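Side-chain contacts in peptide chain release factor 2 (Thermus thermophilus, PDB 2IHR), which recognises the stop codons UGA and UAA on the ribosome and directs release of the finished polypeptide at translation termination: residues S313-D317 with K318-K322; A129-W132 with A133-L137. All coordinates share one frame; numbering follows the deposited sequence.

Interaction 1 of 2, residues S313-D317 with K318-K322; sequences SYVLD and KNYVK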
ATOM      1  N   SER A 313       7.717   2.252 -16.069  1.00 43.04           N
ATOM      2  CA  SER A 313       8.320   1.384 -17.108  1.00 46.51           C
ATOM      3  C   SER A 313       9.657   0.787 -16.732  1.00 51.30           C
ATOM      4  O   SER A 313      10.570   1.461 -16.147  1.00 44.43           O
ATOM      5  CB  SER A 313       8.459   2.084 -18.464  1.00 47.79           C
ATOM      6  OG  SER A 313       7.197   2.147 -19.118  1.00 60.69           O
ATOM      7  N   TYR A 314       9.761  -0.505 -17.062  1.00 53.17           N
ATOM      8  CA  TYR A 314      10.960  -1.269 -16.772  1.00 56.75           C
ATOM      9  C   TYR A 314      11.578  -1.686 -18.067  1.00 52.89           C
ATOM     10  O   TYR A 314      11.301  -2.764 -18.566  1.00 55.81           O
ATOM     11  CB  TYR A 314      10.608  -2.505 -15.968  1.00 43.74           C
ATOM     12  CG  TYR A 314       9.868  -2.231 -14.684  1.00 41.86           C
ATOM     13  CD1 TYR A 314       8.548  -1.731 -14.706  1.00 41.34           C
ATOM     14  CD2 TYR A 314      10.455  -2.527 -13.435  1.00 39.62           C
ATOM     15  CE1 TYR A 314       7.822  -1.536 -13.538  1.00 38.03           C
ATOM     16  CE2 TYR A 314       9.733  -2.343 -12.247  1.00 37.88           C
ATOM     17  CZ  TYR A 314       8.427  -1.862 -12.318  1.00 38.23           C
ATOM     18  OH  TYR A 314       7.684  -1.795 -11.179  1.00 39.50           O
ATOM     19  N   VAL A 315      12.445  -0.866 -18.624  1.00 52.16           N
ATOM     20  CA  VAL A 315      12.975  -1.262 -19.909  1.00 56.84           C
ATOM     21  C   VAL A 315      14.410  -1.683 -19.743  1.00 59.10           C
ATOM     22  O   VAL A 315      15.321  -0.875 -19.649  1.00 55.01           O
ATOM     23  CB  VAL A 315      12.701  -0.145 -21.012  1.00 42.35           C
ATOM     24  CG1 VAL A 315      12.551   1.160 -20.381  1.00 40.23           C
ATOM     25  CG2 VAL A 315      13.788  -0.146 -22.091  1.00 46.15           C
ATOM     26  N   LEU A 316      14.537  -3.006 -19.734  1.00 55.51           N
ATOM     27  CA  LEU A 316      15.745  -3.745 -19.480  1.00 54.21           C
ATOM     28  C   LEU A 316      16.914  -3.783 -20.436  1.00 55.15           C
ATOM     29  O   LEU A 316      18.047  -3.865 -19.984  1.00 63.31           O
ATOM     30  CB  LEU A 316      15.321  -5.157 -19.093  1.00 50.41           C
ATOM     31  CG  LEU A 316      14.109  -5.221 -18.113  1.00 51.48           C
ATOM     32  CD1 LEU A 316      14.012  -6.624 -17.614  1.00 43.56           C
ATOM     33  CD2 LEU A 316      14.182  -4.269 -16.877  1.00 42.97           C
ATOM     34  N   ASP A 317      16.682  -3.734 -21.735  1.00 57.22           N
ATOM     35  CA  ASP A 317      17.803  -3.731 -22.673  1.00 54.93           C
ATOM     36  C   ASP A 317      18.487  -2.377 -22.704  1.00 58.19           C
ATOM     37  O   ASP A 317      19.510  -2.219 -23.363  1.00 71.15           O
ATOM     38  CB  ASP A 317      17.333  -4.047 -24.083  1.00 50.54           C
ATOM     39  CG  ASP A 317      16.008  -3.402 -24.387  1.00 66.34           C
ATOM     40  OD1 ASP A 317      15.851  -2.184 -24.129  1.00 63.55           O
ATOM     41  OD2 ASP A 317      15.118  -4.116 -24.873  1.00 70.11           O
ATOM     42  N   LYS A 318      17.915  -1.391 -22.027  1.00 54.72           N
ATOM     43  CA  LYS A 318      18.498  -0.057 -21.994  1.00 54.21           C
ATOM     44  C   LYS A 318      18.756   0.309 -20.539  1.00 51.55           C
ATOM     45  O   LYS A 318      19.056   1.442 -20.210  1.00 49.74           O
ATOM     46  CB  LYS A 318      17.555   0.950 -22.692  1.00 48.86           C
ATOM     47  CG  LYS A 318      17.536   0.739 -24.205  1.00 60.46           C
ATOM     48  CD  LYS A 318      16.230   1.172 -24.863  1.00 75.52           C
ATOM     49  CE  LYS A 318      16.461   1.938 -26.178  1.00 86.09           C
ATOM     50  NZ  LYS A 318      16.705   3.428 -25.932  1.00 87.34           N
ATOM     51  N   ASN A 319      18.574  -0.661 -19.657  1.00 50.85           N
ATOM     52  CA  ASN A 319      18.882  -0.506 -18.239  1.00 53.75           C
ATOM     53  C   ASN A 319      18.381   0.610 -17.380  1.00 53.62           C
ATOM     54  O   ASN A 319      19.161   1.262 -16.686  1.00 59.59           O
ATOM     55  CB  ASN A 319      20.400  -0.543 -18.034  1.00 65.26           C
ATOM     56  CG  ASN A 319      20.990  -1.878 -18.342  1.00 74.51           C
ATOM     57  OD1 ASN A 319      22.190  -2.078 -18.201  1.00 82.32           O
ATOM     58  ND2 ASN A 319      20.149  -2.817 -18.764  1.00 83.55           N
ATOM     59  N   TYR A 320      17.084   0.804 -17.368  1.00 54.07           N
ATOM     60  CA  TYR A 320      16.502   1.827 -16.516  1.00 53.57           C
ATOM     61  C   TYR A 320      15.053   1.434 -16.237  1.00 55.64           C
ATOM     62  O   TYR A 320      14.439   0.643 -16.991  1.00 54.81           O
ATOM     63  CB  TYR A 320      16.581   3.223 -17.179  1.00 46.43           C
ATOM     64  CG  TYR A 320      15.691   3.409 -18.395  1.00 50.62           C
ATOM     65  CD1 TYR A 320      14.418   3.923 -18.278  1.00 50.12           C
ATOM     66  CD2 TYR A 320      16.134   3.067 -19.660  1.00 48.53           C
ATOM     67  CE1 TYR A 320      13.615   4.108 -19.380  1.00 52.01           C
ATOM     68  CE2 TYR A 320      15.346   3.234 -20.760  1.00 47.25           C
ATOM     69  CZ  TYR A 320      14.075   3.772 -20.627  1.00 55.19           C
ATOM     70  OH  TYR A 320      13.293   4.030 -21.766  1.00 42.07           O
ATOM     71  N   VAL A 321      14.551   1.960 -15.119  1.00 56.42           N
ATOM     72  CA  VAL A 321      13.177   1.805 -14.645  1.00 51.17           C
ATOM     73  C   VAL A 321      12.738   3.261 -14.497  1.00 50.59           C
ATOM     74  O   VAL A 321      13.449   4.067 -13.941  1.00 46.68           O
ATOM     75  CB  VAL A 321      13.120   1.094 -13.313  1.00 38.25           C
ATOM     76  CG1 VAL A 321      11.831   1.418 -12.610  1.00 35.29           C
ATOM     77  CG2 VAL A 321      13.211  -0.424 -13.589  1.00 39.26           C
ATOM     78  N   LYS A 322      11.563   3.580 -15.017  1.00 54.57           N
ATOM     79  CA  LYS A 322      11.092   4.947 -15.037  1.00 53.16           C
ATOM     80  C   LYS A 322       9.618   5.176 -14.690  1.00 57.39           C
ATOM     81  O   LYS A 322       8.691   4.786 -15.437  1.00 50.17           O
ATOM     82  CB  LYS A 322      11.375   5.469 -16.441  1.00 48.70           C
ATOM     83  CG  LYS A 322      10.673   6.730 -16.827  1.00 46.76           C
ATOM     84  CD  LYS A 322      11.248   7.887 -16.155  1.00 40.45           C
ATOM     85  CE  LYS A 322      10.648   9.079 -16.765  1.00 52.29           C
ATOM     86  NZ  LYS A 322      11.538  10.248 -16.431  1.00 71.99           N
TER

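Interaction 2 of 2, residues A129-W132 with A133-L137; sequences ACDW and AEMLL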
ATOM      1  N   ALA A 129       3.788 -11.677 -21.094  1.00 64.00           N
ATOM      2  CA  ALA A 129       3.066 -11.053 -19.989  1.00 64.33           C
ATOM      3  C   ALA A 129       2.887 -11.923 -18.716  1.00 58.94           C
ATOM      4  O   ALA A 129       2.739 -11.404 -17.603  1.00 55.72           O
ATOM      5  CB  ALA A 129       1.700 -10.530 -20.479  1.00 46.60           C
ATOM      6  N   CYS A 130       2.897 -13.234 -18.863  1.00 52.14           N
ATOM      7  CA  CYS A 130       2.712 -14.096 -17.703  1.00 61.89           C
ATOM      8  C   CYS A 130       4.013 -14.138 -16.913  1.00 59.02           C
ATOM      9  O   CYS A 130       4.010 -14.158 -15.678  1.00 57.77           O
ATOM     10  CB  CYS A 130       2.300 -15.532 -18.125  1.00 75.19           C
ATOM     11  SG  CYS A 130       0.763 -15.674 -19.105  1.00 86.29           S
ATOM     12  N   ASP A 131       5.118 -14.154 -17.643  1.00 65.63           N
ATOM     13  CA  ASP A 131       6.434 -14.172 -17.032  1.00 67.37           C
ATOM     14  C   ASP A 131       6.597 -12.851 -16.261  1.00 66.56           C
ATOM     15  O   ASP A 131       7.016 -12.839 -15.092  1.00 65.12           O
ATOM     16  CB  ASP A 131       7.489 -14.335 -18.143  1.00 76.83           C
ATOM     17  CG  ASP A 131       8.901 -14.583 -17.606  1.00 78.70           C
ATOM     18  OD1 ASP A 131       9.054 -15.293 -16.582  1.00 79.87           O
ATOM     19  OD2 ASP A 131       9.864 -14.073 -18.238  1.00 72.01           O
ATOM     20  N   TRP A 132       6.231 -11.747 -16.916  1.00 58.60           N
ATOM     21  CA  TRP A 132       6.306 -10.410 -16.321  1.00 53.60           C
ATOM     22  C   TRP A 132       5.484 -10.318 -15.026  1.00 53.89           C
ATOM     23  O   TRP A 132       5.899  -9.706 -14.045  1.00 56.12           O
ATOM     24  CB  TRP A 132       5.811  -9.392 -17.351  1.00 52.66           C
ATOM     25  CG  TRP A 132       5.815  -7.916 -16.943  1.00 55.98           C
ATOM     26  CD1 TRP A 132       4.890  -6.977 -17.310  1.00 52.50           C
ATOM     27  CD2 TRP A 132       6.786  -7.223 -16.121  1.00 45.93           C
ATOM     28  NE1 TRP A 132       5.217  -5.758 -16.766  1.00 56.92           N
ATOM     29  CE2 TRP A 132       6.373  -5.880 -16.033  1.00 50.49           C
ATOM     30  CE3 TRP A 132       7.967  -7.608 -15.455  1.00 54.65           C
ATOM     31  CZ2 TRP A 132       7.079  -4.926 -15.311  1.00 46.92           C
ATOM     32  CZ3 TRP A 132       8.682  -6.644 -14.731  1.00 48.34           C
ATOM     33  CH2 TRP A 132       8.228  -5.331 -14.668  1.00 49.01           C
ATOM     34  N   ALA A 133       4.297 -10.900 -15.032  1.00 53.86           N
ATOM     35  CA  ALA A 133       3.448 -10.891 -13.861  1.00 55.37           C
ATOM     36  C   ALA A 133       4.160 -11.652 -12.674  1.00 57.96           C
ATOM     37  O   ALA A 133       4.152 -11.223 -11.492  1.00 50.57           O
ATOM     38  CB  ALA A 133       2.111 -11.537 -14.234  1.00 45.12           C
ATOM     39  N   GLU A 134       4.787 -12.777 -12.993  1.00 62.05           N
ATOM     40  CA  GLU A 134       5.489 -13.530 -11.979  1.00 66.41           C
ATOM     41  C   GLU A 134       6.670 -12.682 -11.461  1.00 68.05           C
ATOM     42  O   GLU A 134       7.048 -12.749 -10.280  1.00 68.20           O
ATOM     43  CB  GLU A 134       5.976 -14.832 -12.587  1.00 68.67           C
ATOM     44  CG  GLU A 134       6.573 -15.793 -11.582  1.00 85.21           C
ATOM     45  CD  GLU A 134       6.958 -17.081 -12.243  1.00 89.60           C
ATOM     46  OE1 GLU A 134       6.229 -17.469 -13.172  1.00 96.77           O
ATOM     47  OE2 GLU A 134       7.966 -17.701 -11.843  1.00 89.86           O
ATOM     48  N   MET A 135       7.228 -11.866 -12.355  1.00 53.62           N
ATOM     49  CA  MET A 135       8.340 -11.015 -12.013  1.00 48.80           C
ATOM     50  C   MET A 135       7.962  -9.963 -11.009  1.00 50.69           C
ATOM     51  O   MET A 135       8.692  -9.710 -10.024  1.00 53.57           O
ATOM     52  CB  MET A 135       8.917 -10.367 -13.271  1.00 54.03           C
ATOM     53  CG  MET A 135       9.625 -11.382 -14.235  1.00 57.43           C
ATOM     54  SD  MET A 135      10.672 -10.463 -15.391  1.00 58.70           S
ATOM     55  CE  MET A 135       9.891 -10.869 -16.929  1.00 63.93           C
ATOM     56  N   LEU A 136       6.825  -9.334 -11.257  1.00 55.96           N
ATOM     57  CA  LEU A 136       6.323  -8.325 -10.355  1.00 53.22           C
ATOM     58  C   LEU A 136       6.022  -9.011  -9.000  1.00 53.47           C
ATOM     59  O   LEU A 136       6.300  -8.425  -7.947  1.00 56.06           O
ATOM     60  CB  LEU A 136       5.057  -7.696 -10.966  1.00 42.72           C
ATOM     61  CG  LEU A 136       5.212  -6.758 -12.188  1.00 46.51           C
ATOM     62  CD1 LEU A 136       3.879  -6.656 -12.964  1.00 46.67           C
ATOM     63  CD2 LEU A 136       5.662  -5.362 -11.719  1.00 39.29           C
ATOM     64  N   LEU A 137       5.462 -10.237  -9.038  1.00 47.59           N
ATOM     65  CA  LEU A 137       5.122 -11.017  -7.830  1.00 49.24           C
ATOM     66  C   LEU A 137       6.374 -11.248  -6.982  1.00 55.14           C
ATOM     67  O   LEU A 137       6.350 -11.127  -5.772  1.00 50.41           O
ATOM     68  CB  LEU A 137       4.556 -12.407  -8.192  1.00 51.75           C
ATOM     69  CG  LEU A 137       3.561 -13.175  -7.249  1.00 57.43           C
ATOM     70  CD1 LEU A 137       3.854 -14.663  -7.304  1.00 42.64           C
ATOM     71  CD2 LEU A 137       3.612 -12.691  -5.838  1.00 40.43           C
TER

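Interaction 1 of 2, residues S313-D317 with K318-K322
This is a beta-hairpin contact, joining the neighbouring antiparallel strands 312-315 and 320-323 in the large mixed sheet. Val-315 meets Tyr-320 on one face of the hairpin, and Tyr-314 meets Val-321 on the other. Ser-313 and Lys-322 form a hydrogen-bonded pair. Ser-313 N reaches Lys-322 O at 2.8 Å, and Lys-322 N returns to Ser-313 O at 2.6 Å. Val-315 N gives a further bond to Tyr-320 O at 3.0 Å, and the return bond from Tyr-320 N to Val-315 O is weak. Asn-319 and Tyr-320 both face Val-315, which makes a G1 beta bulge next to the turn. Asn-319 takes the left-handed backbone conformation there (phi 52°). Its N and ND2 both approach Leu-316 O in weak bonds. Tyr-314 and Val-321 lie side by side and point the same way. Val-321 CG2 sits 3.5 Å from Tyr-314 CD2, while CG1 lies over a ring face toward the rim. The hydroxyl of Tyr-314 bonds to Arg-312 and His-187. The ring of Tyr-320 passes at a slant across the Val-315 side chain, though its modelled approach to CG1 is doubtfully short. Val-315 CG2 also meets Lys-318 CD at 3.9 Å. At the turn, Asp-317 OD2 forms a salt bridge with Arg-201 of strand 201-213.

Interaction 2 of 2, residues A129-W132 with A133-L137
Helix 127-145 packs against the large mixed sheet, and one turn of it brings Trp-132 against Met-135 and Leu-136, three and four residues on. Regular alpha-helical bonds hold this turn, among them Leu-136 N to Trp-132 O at 3.0 Å. With CG anti to the backbone N (chi1 -179°), the indole projects outward from the helix and leans slightly toward the next turn. There Leu-136 makes a CH-pi contact over one face. Its CG stands 4.0 Å from the centroid of the Trp-132 six-membered ring, 6° off the ring normal. CD2 of Leu-136 touches CZ2 and CH2 of the ring. Met-135 crosses the indole at about a right angle in a Met-aromatic contact. Its SD lies at the ring edge, 5.2 Å from the same Trp-132 centroid. NE1 of Trp-132 is hydrogen-bonded to the backbone O of His-187 in strand 185-190. Replacing this indole by an alanine is likely to open a gap beside Leu-136 and Met-135 and to leave His-187 O without this donor. Asp-131 OD2 forms a salt bridge with Arg-191. The bend of the Met-135 chain at chi3 (-117°) brings its CE to 3.5 Å from that Asp-131 OD2.

In the fold
Interaction 2 comes first along the chain, in the PCRF region. Interaction 1 follows much later, in the RF-1 region. Their centres are about 15 Å apart, and they meet directly. The rings of Tyr-314 and Trp-132 pack edge-to-face, with Tyr-314 CG 3.5 Å from Trp-132 CH2. Helix 127-145 thus covers the face of the mixed sheet to which Tyr-314 points. Strand 185-190 lies beside the hairpin, and its His-187 bonds to both aromatic residues. The antiparallel sheet 227-262, whose segment carries the GGQ peptide-hydrolysis motif, lies between the two interactions in sequence. After that excursion the chain returns, and the hairpin extends the earlier sheet beyond strand 185-190, with strand 329-330 following at its edge.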